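Local coordinates for protein DNA polymerase III subunit beta (Pseudomonas aeruginosa, PDB 4TSZ) that tethers DNA polymerases and other proteins to DNA and thereby confers processivity on replication, at residues D141-A146 / L168-T173; I319-S324 / Y361-M366. All blocks are in the same frame, centred on the assembly; numbering follows the deposited sequence.

Interaction 1 (D141-A146 / L168-T173)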
loop_
_atom_site.group_PDB
_atom_site.type_symbol
_atom_site.label_atom_id
_atom_site.label_comp_id
_atom_site.label_asym_id
_atom_site.label_seq_id
_atom_site.Cartn_x
_atom_site.Cartn_y
_atom_site.Cartn_z
ATOM N N ASP E 141 -2.243 -17.165 13.877
ATOM C CA ASP E 141 -1.759 -15.797 14.067
ATOM C C ASP E 141 -0.726 -15.643 15.192
ATOM O O ASP E 141 0.136 -14.780 15.086
ATOM C CB ASP E 141 -2.920 -14.803 14.239
ATOM C CG ASP E 141 -3.771 -14.569 12.996
ATOM O OD1 ASP E 141 -3.313 -14.917 11.877
ATOM O OD2 ASP E 141 -4.886 -14.021 13.136
ATOM N N ARG E 142 -0.782 -16.490 16.236
ATOM C CA ARG E 142 0.200 -16.415 17.320
ATOM C C ARG E 142 1.546 -17.030 16.930
ATOM O O ARG E 142 2.523 -16.834 17.644
ATOM C CB ARG E 142 -0.317 -17.070 18.634
ATOM C CG ARG E 142 -1.457 -16.342 19.349
ATOM C CD ARG E 142 -1.037 -15.047 19.999
ATOM N NE ARG E 142 -2.183 -14.307 20.527
ATOM C CZ ARG E 142 -2.580 -14.333 21.795
ATOM N NH1 ARG E 142 -1.930 -15.071 22.687
ATOM N NH2 ARG E 142 -3.629 -13.622 22.181
ATOM N N THR E 143 1.603 -17.791 15.821
ATOM C CA THR E 143 2.829 -18.493 15.439
ATOM C C THR E 143 3.364 -18.291 14.033
ATOM O O THR E 143 4.539 -18.591 13.821
ATOM C CB THR E 143 2.660 -20.014 15.686
ATOM O OG1 THR E 143 1.681 -20.518 14.775
ATOM C CG2 THR E 143 2.282 -20.353 17.134
ATOM N N SER E 144 2.520 -17.844 13.073
ATOM C CA SER E 144 2.859 -17.750 11.643
ATOM C C SER E 144 4.123 -17.007 11.250
ATOM O O SER E 144 4.774 -17.417 10.293
ATOM C CB SER E 144 1.668 -17.326 10.789
ATOM O OG SER E 144 1.330 -15.964 10.993
ATOM N N PHE E 145 4.510 -15.968 12.019
ATOM C CA PHE E 145 5.724 -15.179 11.758
ATOM C C PHE E 145 7.004 -16.035 11.843
ATOM O O PHE E 145 8.005 -15.655 11.243
ATOM C CB PHE E 145 5.808 -14.013 12.759
ATOM C CG PHE E 145 6.126 -14.446 14.182
ATOM C CD1 PHE E 145 7.445 -14.613 14.600
ATOM C CD2 PHE E 145 5.107 -14.719 15.088
ATOM C CE1 PHE E 145 7.739 -15.053 15.886
ATOM C CE2 PHE E 145 5.404 -15.149 16.387
ATOM C CZ PHE E 145 6.718 -15.281 16.786
ATOM N N ALA E 146 6.990 -17.152 12.630
ATOM C CA ALA E 146 8.174 -17.997 12.836
ATOM C C ALA E 146 8.439 -19.022 11.754
ATOM O O ALA E 146 9.522 -19.607 11.747
ATOM C CB ALA E 146 8.149 -18.663 14.208
ATOM N N LEU E 168 -5.083 -29.067 20.573
ATOM C CA LEU E 168 -4.688 -28.700 19.225
ATOM C C LEU E 168 -3.545 -27.712 19.404
ATOM O O LEU E 168 -3.665 -26.757 20.176
ATOM C CB LEU E 168 -5.837 -28.103 18.389
ATOM C CG LEU E 168 -5.509 -27.720 16.932
ATOM C CD1 LEU E 168 -4.971 -28.903 16.123
ATOM C CD2 LEU E 168 -6.720 -27.143 16.244
ATOM N N ARG E 169 -2.422 -27.979 18.736
ATOM C CA ARG E 169 -1.219 -27.181 18.845
ATOM C C ARG E 169 -0.654 -26.808 17.485
ATOM O O ARG E 169 -0.636 -27.634 16.574
ATOM C CB ARG E 169 -0.175 -27.942 19.689
ATOM C CG ARG E 169 1.242 -27.360 19.669
ATOM C CD ARG E 169 2.208 -28.197 20.458
ATOM N NE ARG E 169 1.935 -28.112 21.890
ATOM C CZ ARG E 169 2.603 -28.777 22.826
ATOM N NH1 ARG E 169 3.610 -29.574 22.493
ATOM N NH2 ARG E 169 2.286 -28.631 24.104
ATOM N N SER E 170 -0.175 -25.564 17.369
ATOM C CA SER E 170 0.502 -25.069 16.186
ATOM C C SER E 170 1.967 -24.861 16.541
ATOM O O SER E 170 2.266 -24.400 17.643
ATOM C CB SER E 170 -0.128 -23.772 15.690
ATOM O OG SER E 170 -0.124 -22.767 16.692
ATOM N N VAL E 171 2.879 -25.254 15.633
ATOM C CA VAL E 171 4.326 -25.060 15.794
ATOM C C VAL E 171 4.881 -24.521 14.466
ATOM O O VAL E 171 4.571 -25.059 13.403
ATOM C CB VAL E 171 5.138 -26.298 16.310
ATOM C CG1 VAL E 171 6.591 -25.911 16.617
ATOM C CG2 VAL E 171 4.494 -26.941 17.538
ATOM N N ALA E 172 5.681 -23.449 14.543
ATOM C CA ALA E 172 6.351 -22.828 13.404
ATOM C C ALA E 172 7.795 -22.521 13.808
ATOM O O ALA E 172 8.044 -22.076 14.929
ATOM C CB ALA E 172 5.629 -21.560 12.994
ATOM N N THR E 173 8.743 -22.790 12.908
ATOM C CA THR E 173 10.174 -22.556 13.131
ATOM C C THR E 173 10.940 -22.377 11.824
ATOM O O THR E 173 10.550 -22.924 10.794
ATOM C CB THR E 173 10.798 -23.631 14.064
ATOM O OG1 THR E 173 12.146 -23.263 14.383
ATOM C CG2 THR E 173 10.739 -25.048 13.477
#
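Thr143 and Ser170 meet side chain to side chain where the loop that follows helix 133-141 lies against strand 167-173. From CB, Thr143 divides into two branches that both face the serine. Its methyl CG2 lies 3.4 Å from Ser170 OG, while its hydroxyl OG1 lies 3.8 Å from Ser170 CB, so each residue sets an apolar atom beside the other's oxygen. With chi1 at 67°, OG1 sits between the backbone N and the carbonyl carbon and can turn back to the helix end, where it bonds to Leu139 O. Ser170 OG bonds to that same carbonyl. Two hydroxyls thus satisfy one helix-end acceptor, and small hydroxyl residues suit a buried place beside a carbonyl that can take their hydrogens.

Further along both segments alanines take over: Ala146 in the loop and Ala172 on the strand. Thr143 O accepts a bond from Ala146 N at 3.1 Å, closing the 3-10 turn. The same oxygen also lies 3.3 Å from Ala172 CB, a close carbonyl-to-methyl approach, to which the single methyl of alanine is suited. Ala146 CB rests 4.0 Å from Ala172 CB and 3.5 Å from Ala172 O. At the end of the contact, Ala146 O comes within 3.1 Å of Thr173 C; no clear hydrogen bond joins the two segments. Val171 turns its side chain to the other face of the strand, leaving Ser170 and Ala172 to receive the loop, and Thr173 packs on a modified side chain of the bound peptide.

Short residues on one face of an inner strand let the turn after the helix lie close against the sheet. This is the helix-on-antiparallel-sheet arrangement of a domain of the beta-subunit DNA-sliding ring, here the central one, at the margin of its peptide-binding site.

Interaction 2 (I319-S324 / Y361-M366)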
loop_
_atom_site.group_PDB
_atom_site.type_symbol
_atom_site.label_atom_id
_atom_site.label_comp_id
_atom_site.label_asym_id
_atom_site.label_seq_id
_atom_site.Cartn_x
_atom_site.Cartn_y
_atom_site.Cartn_z
ATOM N N ILE E 319 24.025 -10.886 26.516
ATOM C CA ILE E 319 23.538 -11.761 25.448
ATOM C C ILE E 319 23.172 -10.983 24.174
ATOM O O ILE E 319 22.660 -9.866 24.257
ATOM C CB ILE E 319 22.391 -12.687 25.989
ATOM C CG1 ILE E 319 22.012 -13.824 24.995
ATOM C CG2 ILE E 319 21.171 -11.898 26.517
ATOM C CD1 ILE E 319 21.245 -15.006 25.613
ATOM N N GLY E 320 23.489 -11.570 23.018
ATOM C CA GLY E 320 23.198 -10.985 21.715
ATOM C C GLY E 320 21.975 -11.598 21.073
ATOM O O GLY E 320 21.751 -12.801 21.191
ATOM N N PHE E 321 21.166 -10.772 20.409
ATOM C CA PHE E 321 19.950 -11.231 19.729
ATOM C C PHE E 321 19.666 -10.451 18.477
ATOM O O PHE E 321 20.025 -9.270 18.372
ATOM C CB PHE E 321 18.713 -11.097 20.646
ATOM C CG PHE E 321 18.545 -12.183 21.667
ATOM C CD1 PHE E 321 18.114 -13.454 21.291
ATOM C CD2 PHE E 321 18.787 -11.937 23.013
ATOM C CE1 PHE E 321 17.963 -14.468 22.247
ATOM C CE2 PHE E 321 18.627 -12.948 23.960
ATOM C CZ PHE E 321 18.234 -14.210 23.568
ATOM N N ASN E 322 18.962 -11.101 17.540
ATOM C CA ASN E 322 18.469 -10.438 16.345
ATOM C C ASN E 322 17.214 -9.695 16.860
ATOM O O ASN E 322 16.293 -10.337 17.393
ATOM C CB ASN E 322 18.140 -11.465 15.238
ATOM C CG ASN E 322 17.442 -10.893 14.012
ATOM O OD1 ASN E 322 16.516 -10.091 14.099
ATOM N ND2 ASN E 322 17.804 -11.350 12.837
ATOM N N VAL E 323 17.236 -8.342 16.785
ATOM C CA VAL E 323 16.168 -7.463 17.278
ATOM C C VAL E 323 14.818 -7.688 16.590
ATOM O O VAL E 323 13.783 -7.601 17.249
ATOM C CB VAL E 323 16.600 -5.963 17.367
ATOM C CG1 VAL E 323 16.841 -5.350 15.996
ATOM C CG2 VAL E 323 15.608 -5.132 18.185
ATOM N N SER E 324 14.839 -8.009 15.274
ATOM C CA SER E 324 13.631 -8.308 14.505
ATOM C C SER E 324 12.948 -9.551 15.075
ATOM O O SER E 324 11.728 -9.546 15.190
ATOM C CB SER E 324 13.956 -8.481 13.019
ATOM O OG SER E 324 14.480 -7.280 12.480
ATOM N N TYR E 361 7.592 -19.031 22.950
ATOM C CA TYR E 361 8.462 -18.516 21.895
ATOM C C TYR E 361 9.901 -18.743 22.258
ATOM O O TYR E 361 10.321 -18.423 23.361
ATOM C CB TYR E 361 8.183 -17.031 21.626
ATOM C CG TYR E 361 6.722 -16.786 21.330
ATOM C CD1 TYR E 361 6.210 -16.975 20.049
ATOM C CD2 TYR E 361 5.828 -16.454 22.348
ATOM C CE1 TYR E 361 4.849 -16.829 19.783
ATOM C CE2 TYR E 361 4.463 -16.300 22.093
ATOM C CZ TYR E 361 3.977 -16.489 20.806
ATOM O OH TYR E 361 2.642 -16.313 20.536
ATOM N N VAL E 362 10.653 -19.331 21.333
ATOM C CA VAL E 362 12.061 -19.669 21.545
ATOM C C VAL E 362 12.911 -18.880 20.554
ATOM O O VAL E 362 12.605 -18.883 19.369
ATOM C CB VAL E 362 12.275 -21.199 21.419
ATOM C CG1 VAL E 362 13.718 -21.577 21.725
ATOM C CG2 VAL E 362 11.311 -21.969 22.332
ATOM N N VAL E 363 13.936 -18.155 21.042
ATOM C CA VAL E 363 14.815 -17.380 20.175
ATOM C C VAL E 363 16.261 -17.757 20.479
ATOM O O VAL E 363 16.732 -17.491 21.586
ATOM C CB VAL E 363 14.595 -15.830 20.257
ATOM C CG1 VAL E 363 15.472 -15.101 19.235
ATOM C CG2 VAL E 363 13.135 -15.447 20.054
ATOM N N MET E 364 16.979 -18.329 19.496
ATOM C CA MET E 364 18.404 -18.632 19.656
ATOM C C MET E 364 19.176 -17.302 19.635
ATOM O O MET E 364 18.853 -16.413 18.832
ATOM C CB MET E 364 18.948 -19.539 18.532
ATOM C CG MET E 364 18.720 -21.017 18.761
ATOM S SD MET E 364 19.301 -21.680 20.366
ATOM C CE MET E 364 21.040 -21.804 20.061
ATOM N N PRO E 365 20.191 -17.144 20.505
ATOM C CA PRO E 365 20.962 -15.891 20.494
ATOM C C PRO E 365 21.959 -15.787 19.329
ATOM O O PRO E 365 22.055 -16.682 18.484
ATOM C CB PRO E 365 21.681 -15.928 21.851
ATOM C CG PRO E 365 21.884 -17.363 22.123
ATOM C CD PRO E 365 20.699 -18.081 21.528
ATOM N N MET E 366 22.687 -14.662 19.291
ATOM C CA MET E 366 23.751 -14.366 18.338
ATOM C C MET E 366 25.052 -14.274 19.137
ATOM O O MET E 366 25.039 -13.817 20.286
ATOM C CB MET E 366 23.508 -13.010 17.658
ATOM C CG MET E 366 22.375 -13.000 16.661
ATOM S SD MET E 366 22.076 -11.334 16.026
ATOM C CE MET E 366 23.546 -11.068 15.050
HETATM O O HOH W 1 18.947 -13.923 17.585
#
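Gly320 O receives the hydrogen of Met366 N at 2.8 Å, a nearly straight bond (168° at the hydrogen) although the donor stands well above the carbonyl plane. Pro365 CB presses on the same oxygen at 3.2 Å. Glycine suits this place because, with no side chain, it leaves room for Met366 O beside its CA.

Phe321 fills the angle between the segments. Its torsion (chi1 -80°) swings CG beside the backbone N, and Pro365 CB lies over one ring face, offset toward the rim, 4.0 Å from CE1. Val363 O meets the ring edge in plane, 3.3 Å from CE1, while Val363 CG1 packs on CD1. Ile319, just before the glycine, also meets the proline, CG1 to Pro365 CB. Met366 CG lies beside its own backbone N and the chain runs on extended to the sulfur, which puts SD 3.5 Å from Asn322 N. That amide is served by a water, which accepts from Asn322 N and donates to Met364 O.

One direct bond and one water thus meet backbone polar needs amid apolar contacts, holding in place the segment after strand 359-363, whose Pro365 backbone hydrogen-bonds the bound peptide.

How the interactions relate
Interaction 1 closes before interaction 2 opens along the chain, and their centres lie about 17 Å apart, one in the central and one in the C-terminal domain. They share an eight-stranded antiparallel sheet that spans both: strand 167-173 is followed by 177-184 and then by 359-363, where the C-terminal half of the sheet begins. Interaction 2 goes on to link the chain just beyond strand 359-363 to strand 317-322, an outermost strand of a separate four-stranded sheet. The two also touch directly, through a probable hydrogen bond from Tyr361 OH to Arg142 O and packing of Phe145 on Tyr361. Both border the bound peptide, which therefore lies where the two domains adjoin.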